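CymD (Pseudomonas putida, PDB 6Z34) forms an outer-membrane channel of the FadL family through which monoaromatic hydrocarbons are taken up, probably by lateral diffusion into the membrane. Local coordinates at residues 44-50 and 430-436; 27-31 and 97-101; 350-356 and 382-388; 11-15 and 395-399; 136-142 and 155-161. One frame throughout, in Å; residues are numbered along the deposited sequence.

The chain begins with a short helix whose residues 11-15 meet strand 393-404 in contact 4, which closes a loop spanning most of the protein. Inside it, residues 27-31 close the smaller loop of contact 2 on strand 94-107. Residues 11-15 and 27-31 both belong to the N-terminal region that, as in other FadL proteins, probably plugs the barrel. Contact 1 joins the first barrel strand, 43-58, to the last, 422-437; along the sequence it crosses contacts 2 and 4. Within the loops of contacts 1 and 4 lie two local strand pairings in series, contact 5 and then contact 3. Contact 5 adjoins contact 2 through neighbouring strands, and contact 3 likewise adjoins contact 4.

Contact 1: 44-50 and 430-436; sequences MHLGLGM and ISYTKSF
His45 ND1 and Ser435 OG share a hydrogen bond of 2.8 Å, the hydroxyl lying at the edge of the imidazole close to its plane. Both side chains turn alike, each first branch anti to its own carbonyl carbon (chi1 -53° in His45, -59° in Ser435), which brings ring and hydroxyl together from neighbouring strands. The other ring nitrogen, His45 NE2, is bonded to Gln41 O, so a leucine in place of the histidine would probably leave Ser435 OG and that carbonyl without this shared mate. Beneath the side chains runs a regular antiparallel pairing, with Leu48 O taking Tyr432 N at 2.6 Å. This is the seam of the β-barrel, where the first strand meets the last and the cylinder closes. Gly49 suits the same face as His45, because its CA lies 3.8 Å from Ser431 CA and a CB would run into Ile430 O. The reverse face, probably lipid-facing in part, is mostly apolar apart from Lys434 and the Tyr432 hydroxyl. There Leu48 CD1 touches the edge of Tyr432 at CD1, 3.9 Å away, and Leu46 CD1 reaches Phe436 CE2 at 3.9 Å. Further out, Asp393 receives Tyr432 OH and, with Glu392, pairs with the charge of Lys434.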
# COMPACT_ATOMS: atom_id res chain seq x y z
N MET A 44 -12.86 -2.99 -24.31
CA MET A 44 -13.20 -2.58 -22.96
C MET A 44 -12.98 -3.74 -22.02
O MET A 44 -13.43 -4.87 -22.28
CB MET A 44 -14.64 -2.07 -22.86
CG MET A 44 -14.77 -0.74 -23.55
SD MET A 44 -15.86 0.34 -22.66
CE MET A 44 -15.37 -0.12 -21.04
N HIS A 45 -12.28 -3.45 -20.94
CA HIS A 45 -11.76 -4.45 -20.02
C HIS A 45 -12.32 -4.17 -18.64
O HIS A 45 -12.29 -3.03 -18.17
CB HIS A 45 -10.22 -4.44 -20.02
CG HIS A 45 -9.62 -4.57 -21.40
ND1 HIS A 45 -9.29 -5.79 -21.96
CD2 HIS A 45 -9.28 -3.64 -22.33
CE1 HIS A 45 -8.77 -5.61 -23.16
NE2 HIS A 45 -8.76 -4.31 -23.41
N LEU A 46 -12.85 -5.21 -18.01
CA LEU A 46 -13.42 -5.11 -16.68
C LEU A 46 -12.69 -6.12 -15.82
O LEU A 46 -12.62 -7.30 -16.16
CB LEU A 46 -14.92 -5.41 -16.67
CG LEU A 46 -15.83 -4.41 -17.38
CD1 LEU A 46 -16.90 -5.15 -18.17
CD2 LEU A 46 -16.46 -3.49 -16.37
N GLY A 47 -12.15 -5.65 -14.70
CA GLY A 47 -11.37 -6.53 -13.87
C GLY A 47 -11.90 -6.53 -12.46
O GLY A 47 -12.25 -5.48 -11.91
N LEU A 48 -11.95 -7.73 -11.89
CA LEU A 48 -12.45 -8.00 -10.56
C LEU A 48 -11.43 -8.89 -9.90
O LEU A 48 -11.11 -9.95 -10.44
CB LEU A 48 -13.76 -8.79 -10.53
CG LEU A 48 -15.10 -8.36 -10.99
CD1 LEU A 48 -15.08 -8.38 -12.51
CD2 LEU A 48 -16.03 -9.41 -10.43
N GLY A 49 -11.00 -8.51 -8.70
CA GLY A 49 -10.06 -9.36 -8.01
C GLY A 49 -9.91 -8.91 -6.57
O GLY A 49 -10.49 -7.91 -6.15
N MET A 50 -9.11 -9.68 -5.84
CA MET A 50 -8.81 -9.34 -4.46
C MET A 50 -7.49 -9.96 -4.06
O MET A 50 -7.03 -10.96 -4.64
CB MET A 50 -9.91 -9.83 -3.53
CG MET A 50 -10.06 -11.32 -3.56
SD MET A 50 -11.62 -11.75 -2.81
CE MET A 50 -12.73 -10.68 -3.72
N ILE A 430 -6.03 -13.12 -6.71
CA ILE A 430 -6.89 -13.76 -7.69
C ILE A 430 -7.66 -12.66 -8.40
O ILE A 430 -8.10 -11.69 -7.78
CB ILE A 430 -7.80 -14.79 -7.00
CG1 ILE A 430 -8.73 -15.48 -8.01
CG2 ILE A 430 -8.55 -14.16 -5.86
CD1 ILE A 430 -8.06 -16.60 -8.80
N SER A 431 -7.78 -12.77 -9.73
CA SER A 431 -8.50 -11.76 -10.49
C SER A 431 -9.20 -12.40 -11.68
O SER A 431 -8.80 -13.45 -12.18
CB SER A 431 -7.59 -10.63 -10.96
OG SER A 431 -6.88 -11.02 -12.12
N TYR A 432 -10.25 -11.73 -12.13
CA TYR A 432 -10.98 -12.11 -13.32
C TYR A 432 -11.07 -10.90 -14.23
O TYR A 432 -11.37 -9.79 -13.77
CB TYR A 432 -12.39 -12.65 -12.98
CG TYR A 432 -13.27 -12.71 -14.20
CD1 TYR A 432 -14.19 -11.70 -14.45
CD2 TYR A 432 -13.16 -13.73 -15.13
CE1 TYR A 432 -14.98 -11.72 -15.56
CE2 TYR A 432 -13.96 -13.77 -16.26
CZ TYR A 432 -14.87 -12.76 -16.47
OH TYR A 432 -15.68 -12.75 -17.57
N THR A 433 -10.79 -11.10 -15.51
CA THR A 433 -10.85 -10.03 -16.51
C THR A 433 -11.78 -10.46 -17.63
O THR A 433 -11.63 -11.53 -18.23
CB THR A 433 -9.47 -9.68 -17.06
OG1 THR A 433 -8.59 -9.36 -15.96
CG2 THR A 433 -9.56 -8.51 -18.06
N LYS A 434 -12.76 -9.61 -17.90
CA LYS A 434 -13.67 -9.81 -18.99
C LYS A 434 -13.35 -8.72 -20.00
O LYS A 434 -13.40 -7.53 -19.66
CB LYS A 434 -15.13 -9.73 -18.53
CG LYS A 434 -16.05 -9.15 -19.59
CD LYS A 434 -16.26 -10.11 -20.74
CE LYS A 434 -17.12 -11.30 -20.39
NZ LYS A 434 -17.27 -12.15 -21.61
N SER A 435 -13.01 -9.13 -21.22
CA SER A 435 -12.63 -8.20 -22.28
C SER A 435 -13.64 -8.28 -23.41
O SER A 435 -13.86 -9.35 -23.99
CB SER A 435 -11.23 -8.50 -22.82
OG SER A 435 -10.27 -8.43 -21.77
N PHE A 436 -14.23 -7.14 -23.75
CA PHE A 436 -15.06 -6.99 -24.93
C PHE A 436 -14.26 -6.24 -25.98
O PHE A 436 -13.89 -5.08 -25.77
CB PHE A 436 -16.35 -6.23 -24.60
CG PHE A 436 -17.19 -6.86 -23.51
CD1 PHE A 436 -17.69 -8.14 -23.64
CD2 PHE A 436 -17.55 -6.12 -22.38
CE1 PHE A 436 -18.51 -8.69 -22.65
CE2 PHE A 436 -18.36 -6.66 -21.40
CZ PHE A 436 -18.84 -7.95 -21.54

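Contact 2: 27-31 and 97-101; sequences AQGMM and GVGAF
One face of the Phe101 ring carries Met31: Met31 CG stands over the middle, 3.5 Å from the Phe101 ring centroid and only 14° off the normal, a CH-pi contact. Met31 SD continues past at 4.6 Å from that centroid, an oblique Met-aromatic approach set by the bend at chi2 (-65°). At the ring's edge Met30 CE comes within 3.8 Å of Phe101 CZ, and Gln28 CG touches the rim farther round, at CE2. Methionine suits these places because a flexible thioether can fold over a flat ring and still fill the corner beside it. Met30 SD presses on the backbone of the strand, 3.4 Å from Val98 N, just where a side chain on Gly97 would collide with it; a CB on Gly99 would likewise strike Phe101 CE1. The 3-10 turn 27-31 thus packs against the barrel wall from within, as part of the N-terminal plug known from FadL relatives. A serine in place of Phe101 would probably open a gap under Met31 CG and beside Met30 CE and leave the Met31 thioether freer to turn. No hydrogen bond crosses between 27-31 and 97-101, so the side chains here cohere by dispersion and close fit, while Met30 O is bonded to Ser156 OG of the wall.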
# COMPACT_ATOMS: atom_id res chain seq x y z
N ALA A 27 -4.71 -4.23 -16.43
CA ALA A 27 -5.32 -3.00 -15.95
C ALA A 27 -4.64 -2.45 -14.70
O ALA A 27 -4.70 -1.24 -14.46
CB ALA A 27 -6.80 -3.23 -15.62
N GLN A 28 -4.02 -3.31 -13.89
CA GLN A 28 -3.30 -2.83 -12.72
C GLN A 28 -2.17 -1.87 -13.07
O GLN A 28 -1.67 -1.19 -12.16
CB GLN A 28 -2.77 -4.03 -11.93
CG GLN A 28 -3.88 -4.84 -11.30
CD GLN A 28 -4.44 -5.88 -12.24
OE1 GLN A 28 -4.23 -5.81 -13.47
NE2 GLN A 28 -5.17 -6.85 -11.69
N GLY A 29 -1.80 -1.75 -14.35
CA GLY A 29 -0.81 -0.75 -14.73
C GLY A 29 -1.19 0.65 -14.29
O GLY A 29 -0.33 1.48 -14.04
N MET A 30 -2.49 0.92 -14.21
CA MET A 30 -3.03 2.13 -13.58
C MET A 30 -2.31 2.49 -12.28
O MET A 30 -2.13 3.67 -11.95
CB MET A 30 -4.53 1.93 -13.28
CG MET A 30 -5.45 2.47 -14.32
SD MET A 30 -7.22 2.29 -14.02
CE MET A 30 -7.37 0.57 -13.59
N MET A 31 -1.92 1.47 -11.52
CA MET A 31 -1.32 1.68 -10.21
C MET A 31 0.16 1.39 -10.19
O MET A 31 0.75 1.37 -9.11
CB MET A 31 -2.02 0.83 -9.15
CG MET A 31 -3.46 1.24 -8.87
SD MET A 31 -3.62 2.89 -8.13
CE MET A 31 -2.38 2.82 -6.88
N GLY A 97 -8.63 4.74 -18.12
CA GLY A 97 -8.86 3.81 -17.04
C GLY A 97 -9.35 4.51 -15.80
O GLY A 97 -9.06 5.68 -15.55
N VAL A 98 -10.10 3.76 -15.01
CA VAL A 98 -10.44 4.15 -13.65
C VAL A 98 -10.54 2.86 -12.85
O VAL A 98 -10.80 1.79 -13.40
CB VAL A 98 -11.75 4.98 -13.61
CG1 VAL A 98 -12.90 4.14 -14.09
CG2 VAL A 98 -12.03 5.50 -12.18
N GLY A 99 -10.33 2.96 -11.54
CA GLY A 99 -10.50 1.79 -10.71
C GLY A 99 -10.53 2.14 -9.24
O GLY A 99 -10.54 3.30 -8.84
N ALA A 100 -10.57 1.09 -8.43
CA ALA A 100 -10.54 1.23 -6.97
C ALA A 100 -9.66 0.12 -6.45
O ALA A 100 -9.99 -1.06 -6.63
CB ALA A 100 -11.93 1.17 -6.36
N PHE A 101 -8.55 0.51 -5.83
CA PHE A 101 -7.52 -0.40 -5.36
C PHE A 101 -7.36 -0.19 -3.86
O PHE A 101 -7.03 0.91 -3.41
CB PHE A 101 -6.19 -0.16 -6.08
CG PHE A 101 -6.24 -0.46 -7.54
CD1 PHE A 101 -6.75 0.47 -8.44
CD2 PHE A 101 -5.79 -1.67 -8.03
CE1 PHE A 101 -6.80 0.18 -9.80
CE2 PHE A 101 -5.84 -1.96 -9.40
CZ PHE A 101 -6.35 -1.03 -10.27

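Contact 3: 350-356 and 382-388; sequences NWVFRAG and SGGFSYA
Trp351 and Tyr387 form the principal aromatic pair: the edge of the tyrosine ring meets the indole face, with planes at 66° and Tyr387 CD1 3.2 Å from Trp351 CE2. The two rings reach each other from facing positions by different first torsions, Tyr387 CG anti to its backbone N (chi1 -169°) and Trp351 CG anti to its carbonyl carbon. Phe385 joins from the far end of the indole, its CD1 3.7 Å from Trp351 CZ3, at an oblique tilt, and Phe353 leans on Phe385 CB.

Among the polar side chains, Arg354 sends both NH1 and NH2 to Ser386 OG, but these two bonds are doubtful, since the hydroxyl is modelled too close to a neighbouring atom. Val352 CG1 lies over one face of the guanidinium, and Arg354 NE is held by Gln344 OE1 of the adjoining strand. Asn350 ND2 makes a weak bond to Ala388 O at 3.1 Å.

The backbones are joined by paired bonds, such as Ser386 N to Val352 O at 2.8 Å and Gly356 N to Ser382 O at 2.9 Å. Glycine fits position 356, where a CB would collide with Ser382 OG.

Aromatic rings on one face and polar groups on the other, across consecutive antiparallel strands, are characteristic of the wall of an outer-membrane β-barrel; the Trp-Tyr-Phe cluster is consistent with the aromatic belts of such barrels.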
# COMPACT_ATOMS: atom_id res chain seq x y z
N ASN A 350 -4.27 -21.81 -23.36
CA ASN A 350 -5.06 -21.41 -22.20
C ASN A 350 -4.26 -21.14 -20.94
O ASN A 350 -4.77 -20.44 -20.06
CB ASN A 350 -6.12 -22.47 -21.87
CG ASN A 350 -6.94 -22.86 -23.08
OD1 ASN A 350 -6.83 -23.97 -23.58
ND2 ASN A 350 -7.79 -21.95 -23.54
N TRP A 351 -3.06 -21.69 -20.80
CA TRP A 351 -2.32 -21.65 -19.55
C TRP A 351 -1.11 -20.74 -19.65
O TRP A 351 -0.36 -20.79 -20.64
CB TRP A 351 -1.85 -23.04 -19.15
CG TRP A 351 -2.96 -23.94 -18.77
CD1 TRP A 351 -3.56 -24.87 -19.56
CD2 TRP A 351 -3.62 -24.00 -17.50
NE1 TRP A 351 -4.55 -25.51 -18.86
CE2 TRP A 351 -4.61 -24.99 -17.59
CE3 TRP A 351 -3.46 -23.31 -16.30
CZ2 TRP A 351 -5.44 -25.31 -16.53
CZ3 TRP A 351 -4.29 -23.63 -15.24
CH2 TRP A 351 -5.27 -24.62 -15.36
N VAL A 352 -0.90 -19.92 -18.63
CA VAL A 352 0.30 -19.11 -18.46
C VAL A 352 0.83 -19.37 -17.06
O VAL A 352 0.05 -19.40 -16.10
CB VAL A 352 -0.02 -17.61 -18.66
CG1 VAL A 352 1.19 -16.78 -18.40
CG2 VAL A 352 -0.57 -17.36 -20.05
N PHE A 353 2.14 -19.57 -16.94
CA PHE A 353 2.77 -19.86 -15.65
C PHE A 353 3.82 -18.81 -15.31
O PHE A 353 4.59 -18.39 -16.18
CB PHE A 353 3.38 -21.25 -15.65
CG PHE A 353 2.36 -22.33 -15.78
CD1 PHE A 353 1.52 -22.63 -14.73
CD2 PHE A 353 2.22 -23.03 -16.97
CE1 PHE A 353 0.56 -23.63 -14.86
CE2 PHE A 353 1.27 -24.02 -17.11
CZ PHE A 353 0.43 -24.32 -16.05
N ARG A 354 3.84 -18.38 -14.04
CA ARG A 354 4.70 -17.30 -13.59
C ARG A 354 5.46 -17.68 -12.32
O ARG A 354 5.01 -18.52 -11.54
CB ARG A 354 3.91 -16.02 -13.32
CG ARG A 354 2.73 -15.79 -14.22
CD ARG A 354 2.42 -14.32 -14.33
NE ARG A 354 1.59 -14.07 -15.50
CZ ARG A 354 0.30 -14.38 -15.59
NH1 ARG A 354 -0.33 -14.94 -14.57
NH2 ARG A 354 -0.36 -14.11 -16.71
N ALA A 355 6.62 -17.05 -12.12
CA ALA A 355 7.37 -17.20 -10.88
C ALA A 355 8.22 -15.95 -10.68
O ALA A 355 8.59 -15.29 -11.65
CB ALA A 355 8.26 -18.45 -10.88
N GLY A 356 8.53 -15.63 -9.43
CA GLY A 356 9.25 -14.40 -9.16
C GLY A 356 9.95 -14.39 -7.83
O GLY A 356 9.65 -15.19 -6.93
N SER A 382 7.45 -15.94 -5.17
CA SER A 382 6.10 -15.92 -5.71
C SER A 382 5.95 -16.88 -6.89
O SER A 382 6.92 -17.23 -7.57
CB SER A 382 5.68 -14.51 -6.14
OG SER A 382 6.61 -13.97 -7.07
N GLY A 383 4.70 -17.30 -7.10
CA GLY A 383 4.32 -18.07 -8.27
C GLY A 383 2.88 -17.74 -8.63
O GLY A 383 2.14 -17.14 -7.85
N GLY A 384 2.49 -18.16 -9.83
CA GLY A 384 1.13 -17.91 -10.27
C GLY A 384 0.87 -18.52 -11.64
O GLY A 384 1.76 -19.09 -12.29
N PHE A 385 -0.38 -18.39 -12.06
CA PHE A 385 -0.86 -18.97 -13.30
C PHE A 385 -2.03 -18.16 -13.80
O PHE A 385 -2.68 -17.42 -13.05
CB PHE A 385 -1.26 -20.45 -13.14
CG PHE A 385 -2.62 -20.64 -12.51
CD1 PHE A 385 -3.77 -20.57 -13.28
CD2 PHE A 385 -2.73 -20.92 -11.16
CE1 PHE A 385 -5.02 -20.74 -12.70
CE2 PHE A 385 -3.97 -21.10 -10.57
CZ PHE A 385 -5.12 -21.01 -11.35
N SER A 386 -2.30 -18.31 -15.10
CA SER A 386 -3.49 -17.76 -15.72
C SER A 386 -4.17 -18.84 -16.54
O SER A 386 -3.51 -19.73 -17.10
CB SER A 386 -3.15 -16.56 -16.61
OG SER A 386 -2.98 -15.40 -15.83
N TYR A 387 -5.49 -18.78 -16.58
CA TYR A 387 -6.29 -19.63 -17.44
C TYR A 387 -7.24 -18.75 -18.23
O TYR A 387 -7.85 -17.83 -17.67
CB TYR A 387 -7.07 -20.67 -16.65
CG TYR A 387 -7.69 -21.71 -17.55
CD1 TYR A 387 -6.95 -22.79 -18.00
CD2 TYR A 387 -9.01 -21.60 -17.98
CE1 TYR A 387 -7.51 -23.75 -18.85
CE2 TYR A 387 -9.58 -22.55 -18.82
CZ TYR A 387 -8.82 -23.62 -19.25
OH TYR A 387 -9.38 -24.57 -20.09
N ALA A 388 -7.33 -19.01 -19.53
CA ALA A 388 -8.27 -18.30 -20.40
C ALA A 388 -9.41 -19.26 -20.72
O ALA A 388 -9.20 -20.28 -21.38
CB ALA A 388 -7.57 -17.81 -21.66

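Contact 4: 11-15 and 395-399; sequences PVSQG and VDFSL
Pro11 lays its CB against two side chains of the strand, 3.7 Å from Ser398 CB and 3.8 Å from Asp396 CB. A proline is at home in the first turn of helix 10-15, where a missing N-H costs little. Beside it Val12 CG2 brushes the Asp396 carboxylate. Ser398 OG, anti to its backbone N (chi1 -156°), lies over the backbone at Gly15, 2.9 Å from Gly15 N. Glycine suits that site because a CB would run into Pro11 O one turn back. Two waters complete the join. One donates to both Pro11 O, at 2.9 Å, and Phe397 O; the other donates to Gln14 OE1 at 2.7 Å and accepts a weak bond from Ser398 OG. The amide end of Gln14 is further fixed by its NE2, bonded to Asp51. Helix and strand run at 34° to each other, and the pairing seats the N-terminal plug, as in FadL relatives, on the inner wall of the barrel. Carbon contacts and the two waters join the pieces in this buried interface, the first water bridging two carbonyls that cannot bond each other.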
# COMPACT_ATOMS: atom_id res chain seq x y z
N PRO A 11 -2.42 -10.11 -9.71
CA PRO A 11 -1.80 -11.45 -9.68
C PRO A 11 -0.70 -11.66 -10.70
O PRO A 11 0.13 -12.56 -10.52
CB PRO A 11 -2.98 -12.40 -9.95
CG PRO A 11 -4.23 -11.55 -9.83
CD PRO A 11 -3.82 -10.15 -10.16
N VAL A 12 -0.66 -10.87 -11.77
CA VAL A 12 0.36 -11.08 -12.80
C VAL A 12 1.68 -10.47 -12.35
O VAL A 12 2.75 -11.10 -12.43
CB VAL A 12 -0.10 -10.49 -14.14
CG1 VAL A 12 0.98 -10.61 -15.16
CG2 VAL A 12 -1.39 -11.18 -14.64
N SER A 13 1.62 -9.22 -11.88
CA SER A 13 2.78 -8.59 -11.27
C SER A 13 3.24 -9.35 -10.03
O SER A 13 4.43 -9.69 -9.90
CB SER A 13 2.43 -7.15 -10.94
OG SER A 13 3.24 -6.66 -9.92
N GLN A 14 2.32 -9.67 -9.11
CA GLN A 14 2.72 -10.37 -7.89
C GLN A 14 3.25 -11.76 -8.19
O GLN A 14 4.18 -12.23 -7.52
CB GLN A 14 1.56 -10.46 -6.89
CG GLN A 14 1.23 -9.16 -6.16
CD GLN A 14 0.02 -9.28 -5.24
OE1 GLN A 14 -0.17 -10.31 -4.59
NE2 GLN A 14 -0.79 -8.24 -5.18
N GLY A 15 2.68 -12.45 -9.17
CA GLY A 15 3.19 -13.77 -9.52
C GLY A 15 4.61 -13.72 -10.03
O GLY A 15 5.30 -14.75 -10.01
N VAL A 395 -8.74 -15.83 -15.99
CA VAL A 395 -8.52 -15.89 -14.55
C VAL A 395 -7.03 -15.88 -14.29
O VAL A 395 -6.26 -16.57 -14.98
CB VAL A 395 -9.18 -17.13 -13.92
CG1 VAL A 395 -8.83 -17.21 -12.46
CG2 VAL A 395 -10.66 -17.04 -14.09
N ASP A 396 -6.61 -15.06 -13.32
CA ASP A 396 -5.22 -14.96 -12.90
C ASP A 396 -5.15 -15.25 -11.42
O ASP A 396 -6.06 -14.88 -10.67
CB ASP A 396 -4.65 -13.57 -13.18
CG ASP A 396 -4.88 -13.12 -14.61
OD1 ASP A 396 -4.16 -13.57 -15.51
OD2 ASP A 396 -5.79 -12.29 -14.82
N PHE A 397 -4.06 -15.90 -11.00
CA PHE A 397 -3.92 -16.33 -9.61
C PHE A 397 -2.47 -16.26 -9.19
O PHE A 397 -1.57 -16.60 -9.96
CB PHE A 397 -4.44 -17.75 -9.39
CG PHE A 397 -4.14 -18.28 -8.02
CD1 PHE A 397 -4.98 -18.00 -6.96
CD2 PHE A 397 -3.02 -19.06 -7.79
CE1 PHE A 397 -4.72 -18.49 -5.69
CE2 PHE A 397 -2.74 -19.55 -6.52
CZ PHE A 397 -3.60 -19.26 -5.47
N SER A 398 -2.26 -15.89 -7.93
CA SER A 398 -0.93 -15.55 -7.43
C SER A 398 -0.80 -15.98 -5.97
O SER A 398 -1.73 -15.81 -5.18
CB SER A 398 -0.70 -14.05 -7.55
OG SER A 398 0.66 -13.74 -7.61
N LEU A 399 0.37 -16.50 -5.63
CA LEU A 399 0.73 -16.82 -4.26
C LEU A 399 2.14 -16.30 -3.97
O LEU A 399 3.07 -16.57 -4.74
CB LEU A 399 0.66 -18.32 -4.01
CG LEU A 399 0.66 -18.72 -2.54
CD1 LEU A 399 -0.70 -18.44 -1.93
CD2 LEU A 399 1.02 -20.19 -2.41
O HOH W 1 0.08 -15.21 -11.67
O HOH W 2 0.18 -12.94 -4.60

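Contact 5: 136-142 and 155-161; sequences VLRIPFS and ASLDAVW
Strands 131-146 and 151-171 make a β-hairpin of the barrel wall, and on one face of it Arg138 holds Asp158. The grip is side-on: Arg138 NE and NH2 each stand 3.1 Å from Asp158 OD2, which lies in the guanidinium plane and is met on its anti side. The planes of the two groups stand 79° apart, and both nitrogens bond the one oxygen; a two-oxygen fork would need them nearly coplanar. A bend at chi3 (64°) turns the arginine toward its partner. Val160 CG2 packs over a face of the guanidinium, 3.9 Å from Arg138 NH2, and Val160 CG1 meets Val136 CG1.

Along the same buried face, Ser142 OG lies 2.8 Å from Ser156 OG and 3.0 Å from Ala155 O, two small hydroxyls matched across a close pair. Pro140 fits beside Asp158 because this is a non-hydrogen-bonded pair, in which no N-H is asked of it by the facing strand. The opposite face bears Leu137, Ile139, Phe141, Leu157, Ala159 and Trp161, apolar groups suited to a membrane surface. Phe141 turns its edge to Leu157 O, with CD1 3.3 Å away, and Leu137 CB rests at the edge of the Trp161 ring.

Asp158 OD2 also forms a salt bridge with Arg223, and Arg138 NH2 has Thr244 OG1 as a further partner. Two arginines sharing one buried carboxylate would be expected to keep Asp158 ionised and to have part of their own charge offset by it.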
# COMPACT_ATOMS: atom_id res chain seq x y z
N VAL A 136 -5.97 1.92 2.90
CA VAL A 136 -5.81 2.90 1.84
C VAL A 136 -6.59 2.43 0.62
O VAL A 136 -6.34 1.34 0.08
CB VAL A 136 -4.33 3.14 1.47
CG1 VAL A 136 -4.21 4.16 0.32
CG2 VAL A 136 -3.54 3.59 2.72
N LEU A 137 -7.56 3.23 0.20
CA LEU A 137 -8.31 3.00 -1.02
C LEU A 137 -7.86 4.04 -2.03
O LEU A 137 -8.04 5.25 -1.80
CB LEU A 137 -9.82 3.11 -0.76
CG LEU A 137 -10.65 2.95 -2.04
CD1 LEU A 137 -10.59 1.52 -2.55
CD2 LEU A 137 -12.08 3.40 -1.79
N ARG A 138 -7.29 3.59 -3.14
CA ARG A 138 -6.81 4.49 -4.18
C ARG A 138 -7.71 4.38 -5.40
O ARG A 138 -8.02 3.27 -5.87
CB ARG A 138 -5.34 4.21 -4.52
CG ARG A 138 -4.49 4.04 -3.25
CD ARG A 138 -2.97 3.97 -3.50
NE ARG A 138 -2.49 5.22 -4.04
CZ ARG A 138 -1.56 6.00 -3.50
NH1 ARG A 138 -0.96 5.65 -2.35
NH2 ARG A 138 -1.24 7.14 -4.12
N ILE A 139 -8.19 5.52 -5.87
CA ILE A 139 -9.13 5.55 -6.98
C ILE A 139 -8.46 6.29 -8.12
O ILE A 139 -8.55 7.53 -8.18
CB ILE A 139 -10.46 6.22 -6.59
CG1 ILE A 139 -11.07 5.52 -5.37
CG2 ILE A 139 -11.43 6.23 -7.79
CD1 ILE A 139 -12.34 6.21 -4.84
N PRO A 140 -7.76 5.60 -9.02
CA PRO A 140 -7.04 6.28 -10.10
C PRO A 140 -7.94 6.73 -11.22
O PRO A 140 -8.95 6.09 -11.54
CB PRO A 140 -6.07 5.20 -10.60
CG PRO A 140 -6.82 3.93 -10.35
CD PRO A 140 -7.51 4.14 -9.02
N PHE A 141 -7.57 7.86 -11.81
CA PHE A 141 -8.08 8.29 -13.11
C PHE A 141 -6.87 8.33 -14.02
O PHE A 141 -5.93 9.10 -13.77
CB PHE A 141 -8.79 9.64 -13.02
CG PHE A 141 -9.87 9.68 -11.96
CD1 PHE A 141 -9.55 9.86 -10.62
CD2 PHE A 141 -11.20 9.50 -12.30
CE1 PHE A 141 -10.52 9.88 -9.64
CE2 PHE A 141 -12.19 9.51 -11.33
CZ PHE A 141 -11.84 9.70 -9.99
N SER A 142 -6.86 7.45 -15.02
CA SER A 142 -5.63 7.10 -15.71
C SER A 142 -5.82 7.21 -17.21
O SER A 142 -6.92 6.99 -17.73
CB SER A 142 -5.18 5.69 -15.36
OG SER A 142 -3.83 5.48 -15.73
N ALA A 155 -0.14 8.37 -17.30
CA ALA A 155 -0.25 9.06 -16.03
C ALA A 155 -1.53 8.62 -15.35
O ALA A 155 -2.46 8.13 -16.01
CB ALA A 155 -0.24 10.58 -16.19
N SER A 156 -1.53 8.75 -14.02
CA SER A 156 -2.73 8.57 -13.21
C SER A 156 -2.80 9.70 -12.20
O SER A 156 -1.77 10.22 -11.76
CB SER A 156 -2.72 7.25 -12.46
OG SER A 156 -2.59 6.17 -13.35
N LEU A 157 -4.02 10.07 -11.83
CA LEU A 157 -4.27 10.93 -10.68
C LEU A 157 -5.17 10.17 -9.72
O LEU A 157 -6.29 9.80 -10.09
CB LEU A 157 -4.91 12.25 -11.09
CG LEU A 157 -5.22 13.11 -9.87
CD1 LEU A 157 -4.06 14.07 -9.60
CD2 LEU A 157 -6.52 13.86 -10.04
N ASP A 158 -4.67 9.91 -8.52
CA ASP A 158 -5.43 9.16 -7.52
C ASP A 158 -6.22 10.10 -6.61
O ASP A 158 -5.65 11.05 -6.06
CB ASP A 158 -4.53 8.29 -6.65
CG ASP A 158 -3.65 7.35 -7.43
OD1 ASP A 158 -3.83 7.20 -8.67
OD2 ASP A 158 -2.79 6.73 -6.76
N ALA A 159 -7.51 9.82 -6.46
CA ALA A 159 -8.21 10.18 -5.23
C ALA A 159 -7.95 9.07 -4.23
O ALA A 159 -8.05 7.88 -4.57
CB ALA A 159 -9.71 10.34 -5.46
N VAL A 160 -7.59 9.45 -3.01
CA VAL A 160 -7.04 8.52 -2.03
C VAL A 160 -7.82 8.69 -0.74
O VAL A 160 -7.89 9.79 -0.19
CB VAL A 160 -5.53 8.77 -1.78
CG1 VAL A 160 -5.00 7.87 -0.66
CG2 VAL A 160 -4.69 8.66 -3.10
N TRP A 161 -8.40 7.60 -0.26
CA TRP A 161 -9.06 7.58 1.04
C TRP A 161 -8.20 6.75 1.99
O TRP A 161 -7.96 5.56 1.73
CB TRP A 161 -10.48 7.03 0.94
CG TRP A 161 -11.18 7.03 2.28
CD1 TRP A 161 -11.55 8.13 3.00
CD2 TRP A 161 -11.56 5.89 3.05
NE1 TRP A 161 -12.13 7.74 4.18
CE2 TRP A 161 -12.16 6.37 4.23
CE3 TRP A 161 -11.46 4.51 2.85
CZ2 TRP A 161 -12.65 5.52 5.22
CZ3 TRP A 161 -11.95 3.66 3.83
CH2 TRP A 161 -12.55 4.17 5.00